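Local coordinates for nsp9 (Porcine coronavirus HKU15, PDB 5YM6), which forms dimers and binds nucleic acid with an affinity that dimerization enhances, probably as an accessory RNA-binding protein of the coronavirus replication machinery, at residues Ile38-Thr43 and Leu84-Asn89. Sequence-based numbering, arbitrary orientation.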
ATOM      1  N   ILE B  38     -13.498  -1.133  -4.190  1.00 25.71           N
ATOM      2  CA  ILE B  38     -13.529   0.320  -4.309  1.00 24.15           C
ATOM      3  C   ILE B  38     -12.569   0.750  -5.428  1.00 21.33           C
ATOM      4  O   ILE B  38     -11.454   0.249  -5.516  1.00 20.50           O
ATOM      5  CB  ILE B  38     -13.162   1.020  -2.970  1.00 26.36           C
ATOM      6  CG1 ILE B  38     -13.039   2.536  -3.163  1.00 33.08           C
ATOM      7  CG2 ILE B  38     -11.896   0.442  -2.391  1.00 27.32           C
ATOM      8  CD1 ILE B  38     -13.050   3.339  -1.845  1.00 36.21           C
ATOM      9  N   LEU B  39     -13.017   1.639  -6.304  1.00 24.85           N
ATOM     10  CA  LEU B  39     -12.136   2.141  -7.361  1.00 21.10           C
ATOM     11  C   LEU B  39     -11.138   3.126  -6.764  1.00 20.88           C
ATOM     12  O   LEU B  39     -11.531   4.140  -6.199  1.00 24.75           O
ATOM     13  CB  LEU B  39     -12.945   2.805  -8.473  1.00 21.45           C
ATOM     14  CG  LEU B  39     -12.098   3.451  -9.576  1.00 21.08           C
ATOM     15  CD1 LEU B  39     -11.316   2.365 -10.257  1.00 20.42           C
ATOM     16  CD2 LEU B  39     -12.966   4.228 -10.555  1.00 26.31           C
ATOM     17  N   VAL B  40      -9.853   2.821  -6.890  1.00 18.07           N
ATOM     18  CA  VAL B  40      -8.804   3.639  -6.266  1.00 18.81           C
ATOM     19  C   VAL B  40      -7.996   4.474  -7.253  1.00 20.46           C
ATOM     20  O   VAL B  40      -7.633   5.617  -6.959  1.00 20.53           O
ATOM     21  CB  VAL B  40      -7.847   2.741  -5.457  1.00 20.34           C
ATOM     22  CG1 VAL B  40      -6.636   3.547  -4.961  1.00 21.87           C
ATOM     23  CG2 VAL B  40      -8.612   2.120  -4.293  1.00 28.56           C
ATOM     24  N   ALA B  41      -7.711   3.910  -8.424  1.00 17.74           N
ATOM     25  CA  ALA B  41      -6.877   4.602  -9.412  1.00 18.13           C
ATOM     26  C   ALA B  41      -7.137   4.138 -10.834  1.00 19.41           C
ATOM     27  O   ALA B  41      -7.676   3.047 -11.057  1.00 19.38           O
ATOM     28  CB  ALA B  41      -5.391   4.410  -9.068  1.00 18.69           C
ATOM     29  N   ILE B  42      -6.735   4.964 -11.806  1.00 20.63           N
ATOM     30  CA  ILE B  42      -6.729   4.535 -13.196  1.00 16.82           C
ATOM     31  C   ILE B  42      -5.387   4.884 -13.809  1.00 20.37           C
ATOM     32  O   ILE B  42      -4.702   5.790 -13.321  1.00 17.78           O
ATOM     33  CB  ILE B  42      -7.853   5.184 -14.002  1.00 18.73           C
ATOM     34  CG1 ILE B  42      -7.690   6.709 -14.026  1.00 18.64           C
ATOM     35  CG2 ILE B  42      -9.211   4.783 -13.410  1.00 17.70           C
ATOM     36  CD1 ILE B  42      -8.532   7.398 -15.073  1.00 23.07           C
ATOM     37  N   THR B  43      -4.999   4.143 -14.843  1.00 19.52           N
ATOM     38  CA  THR B  43      -3.867   4.543 -15.677  1.00 21.24           C
ATOM     39  C   THR B  43      -4.270   4.657 -17.138  1.00 22.16           C
ATOM     40  O   THR B  43      -5.192   3.996 -17.613  1.00 21.47           O
ATOM     41  CB  THR B  43      -2.677   3.575 -15.567  1.00 22.22           C
ATOM     42  OG1 THR B  43      -3.078   2.260 -15.980  1.00 25.11           O
ATOM     43  CG2 THR B  43      -2.143   3.533 -14.138  1.00 22.79           C
ATOM     44  N   LEU B  84      -0.729   7.848 -13.998  1.00 22.15           N
ATOM     45  CA  LEU B  84      -1.511   7.281 -12.910  1.00 22.46           C
ATOM     46  C   LEU B  84      -2.350   8.384 -12.286  1.00 21.73           C
ATOM     47  O   LEU B  84      -1.823   9.462 -11.947  1.00 23.46           O
ATOM     48  CB  LEU B  84      -0.587   6.647 -11.857  1.00 22.45           C
ATOM     49  CG  LEU B  84      -1.215   6.191 -10.532  1.00 24.42           C
ATOM     50  CD1 LEU B  84      -2.048   4.956 -10.736  1.00 23.71           C
ATOM     51  CD2 LEU B  84      -0.136   5.920  -9.471  1.00 29.78           C
ATOM     52  N   TYR B  85      -3.651   8.137 -12.157  1.00 20.74           N
ATOM     53  CA  TYR B  85      -4.555   9.095 -11.531  1.00 17.38           C
ATOM     54  C   TYR B  85      -5.237   8.422 -10.363  1.00 19.92           C
ATOM     55  O   TYR B  85      -5.898   7.398 -10.559  1.00 18.45           O
ATOM     56  CB  TYR B  85      -5.659   9.565 -12.472  1.00 18.75           C
ATOM     57  CG  TYR B  85      -5.279  10.218 -13.779  1.00 20.18           C
ATOM     58  CD1 TYR B  85      -4.839   9.458 -14.857  1.00 19.00           C
ATOM     59  CD2 TYR B  85      -5.455  11.582 -13.959  1.00 17.76           C
ATOM     60  CE1 TYR B  85      -4.533  10.058 -16.071  1.00 21.42           C
ATOM     61  CE2 TYR B  85      -5.166  12.180 -15.172  1.00 22.54           C
ATOM     62  CZ  TYR B  85      -4.701  11.413 -16.217  1.00 21.81           C
ATOM     63  OH  TYR B  85      -4.411  12.008 -17.421  1.00 24.80           O
ATOM     64  N   PHE B  86      -5.102   8.984  -9.163  1.00 17.32           N
ATOM     65  CA  PHE B  86      -5.887   8.502  -8.044  1.00 19.12           C
ATOM     66  C   PHE B  86      -7.252   9.156  -8.062  1.00 16.89           C
ATOM     67  O   PHE B  86      -7.410  10.294  -8.508  1.00 21.44           O
ATOM     68  CB  PHE B  86      -5.190   8.774  -6.712  1.00 17.92           C
ATOM     69  CG  PHE B  86      -4.041   7.860  -6.457  1.00 18.91           C
ATOM     70  CD1 PHE B  86      -4.266   6.525  -6.188  1.00 22.54           C
ATOM     71  CD2 PHE B  86      -2.744   8.325  -6.522  1.00 29.89           C
ATOM     72  CE1 PHE B  86      -3.214   5.663  -5.963  1.00 25.43           C
ATOM     73  CE2 PHE B  86      -1.687   7.469  -6.290  1.00 32.55           C
ATOM     74  CZ  PHE B  86      -1.930   6.140  -6.014  1.00 26.85           C
ATOM     75  N   ILE B  87      -8.245   8.413  -7.598  1.00 18.22           N
ATOM     76  CA  ILE B  87      -9.598   8.943  -7.484  1.00 20.50           C
ATOM     77  C   ILE B  87      -9.607   9.923  -6.300  1.00 20.24           C
ATOM     78  O   ILE B  87      -8.972   9.665  -5.280  1.00 21.92           O
ATOM     79  CB  ILE B  87     -10.631   7.805  -7.297  1.00 23.24           C
ATOM     80  CG1 ILE B  87     -11.104   7.280  -8.669  1.00 22.16           C
ATOM     81  CG2 ILE B  87     -11.860   8.294  -6.540  1.00 22.81           C
ATOM     82  CD1 ILE B  87     -10.019   6.703  -9.530  1.00 24.53           C
ATOM     83  N   GLN B  88     -10.303  11.046  -6.451  1.00 19.12           N
ATOM     84  CA  GLN B  88     -10.268  12.095  -5.437  1.00 22.32           C
ATOM     85  C   GLN B  88     -10.725  11.561  -4.078  1.00 22.52           C
ATOM     86  O   GLN B  88     -11.698  10.808  -3.999  1.00 21.23           O
ATOM     87  CB  GLN B  88     -11.120  13.293  -5.851  1.00 21.28           C
ATOM     88  CG  GLN B  88     -11.003  14.440  -4.843  1.00 25.41           C
ATOM     89  CD  GLN B  88     -11.667  15.722  -5.297  1.00 28.12           C
ATOM     90  OE1 GLN B  88     -12.665  15.697  -6.012  1.00 35.07           O
ATOM     91  NE2 GLN B  88     -11.109  16.856  -4.877  1.00 33.99           N
ATOM     92  N   ASN B  89      -9.976  11.932  -3.041  1.00 22.68           N
ATOM     93  CA  ASN B  89     -10.289  11.623  -1.640  1.00 27.30           C
ATOM     94  C   ASN B  89     -10.099  10.166  -1.250  1.00 25.57           C
ATOM     95  O   ASN B  89     -10.509   9.744  -0.173  1.00 26.69           O
ATOM     96  CB  ASN B  89     -11.722  12.052  -1.312  1.00 27.16           C
ATOM     97  CG  ASN B  89     -11.889  13.545  -1.343  1.00 30.45           C
ATOM     98  OD1 ASN B  89     -10.971  14.290  -0.986  1.00 33.51           O
ATOM     99  ND2 ASN B  89     -13.055  13.999  -1.776  1.00 32.86           N
TER
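Two antiparallel strands of the nsp9 beta-barrel, 36-44 and 82-86, pair here beside a classic beta bulge, in which Val-40 and Ala-41 both lie opposite Phe-29 of strand 23-33. Ile-42 and Tyr-85 form the hydrogen-bonded pair: Ile-42 N donates to Tyr-85 O at 2.9 Å, in the carbonyl plane, and Tyr-85 N returns a bond to Ile-42 O at 2.8 Å. Ala-41 with Phe-86 and Thr-43 with Leu-84 are the flanking non-hydrogen-bonded pairs. A third bond, Ile-87 N to Val-40 O at 2.9 Å, is nearly straight at the hydrogen (174°), yet its donor stands 38° out of the carbonyl plane. The small Ala-41 CB meets Phe-86 CD1 at 3.7 Å and Leu-84 CD1 at 3.8 Å; the same Leu-84 methyl also touches Thr-43 CG2. At the bulge, Val-40 CG1 reaches the Phe-86 ring at its edge, in plane, the two side chains running side by side toward helix 92-105, which Leu-84 touches too, along with Leu-4 of the second subunit. On the other face, Ile-42 CG1 rests on Tyr-85 CB at 3.8 Å. Ile-87 sends CG1 beside its own backbone N (chi1 -88°), and CD1 at its end lies against Leu-39 CG at 3.9 Å; these two side chains cross at about a right angle. Tyr-85 OH is hydrogen-bonded to Lys-46 O and Leu-49 N, tying the far end of the ring to the turn between strands 36-44 and 49-55 and to the start of the latter. Backbone bonds thus set the strand register, and apolar contacts lie on both faces, making a buried seam whose polar links are backbone bonds and whose side-chain contacts are apolar.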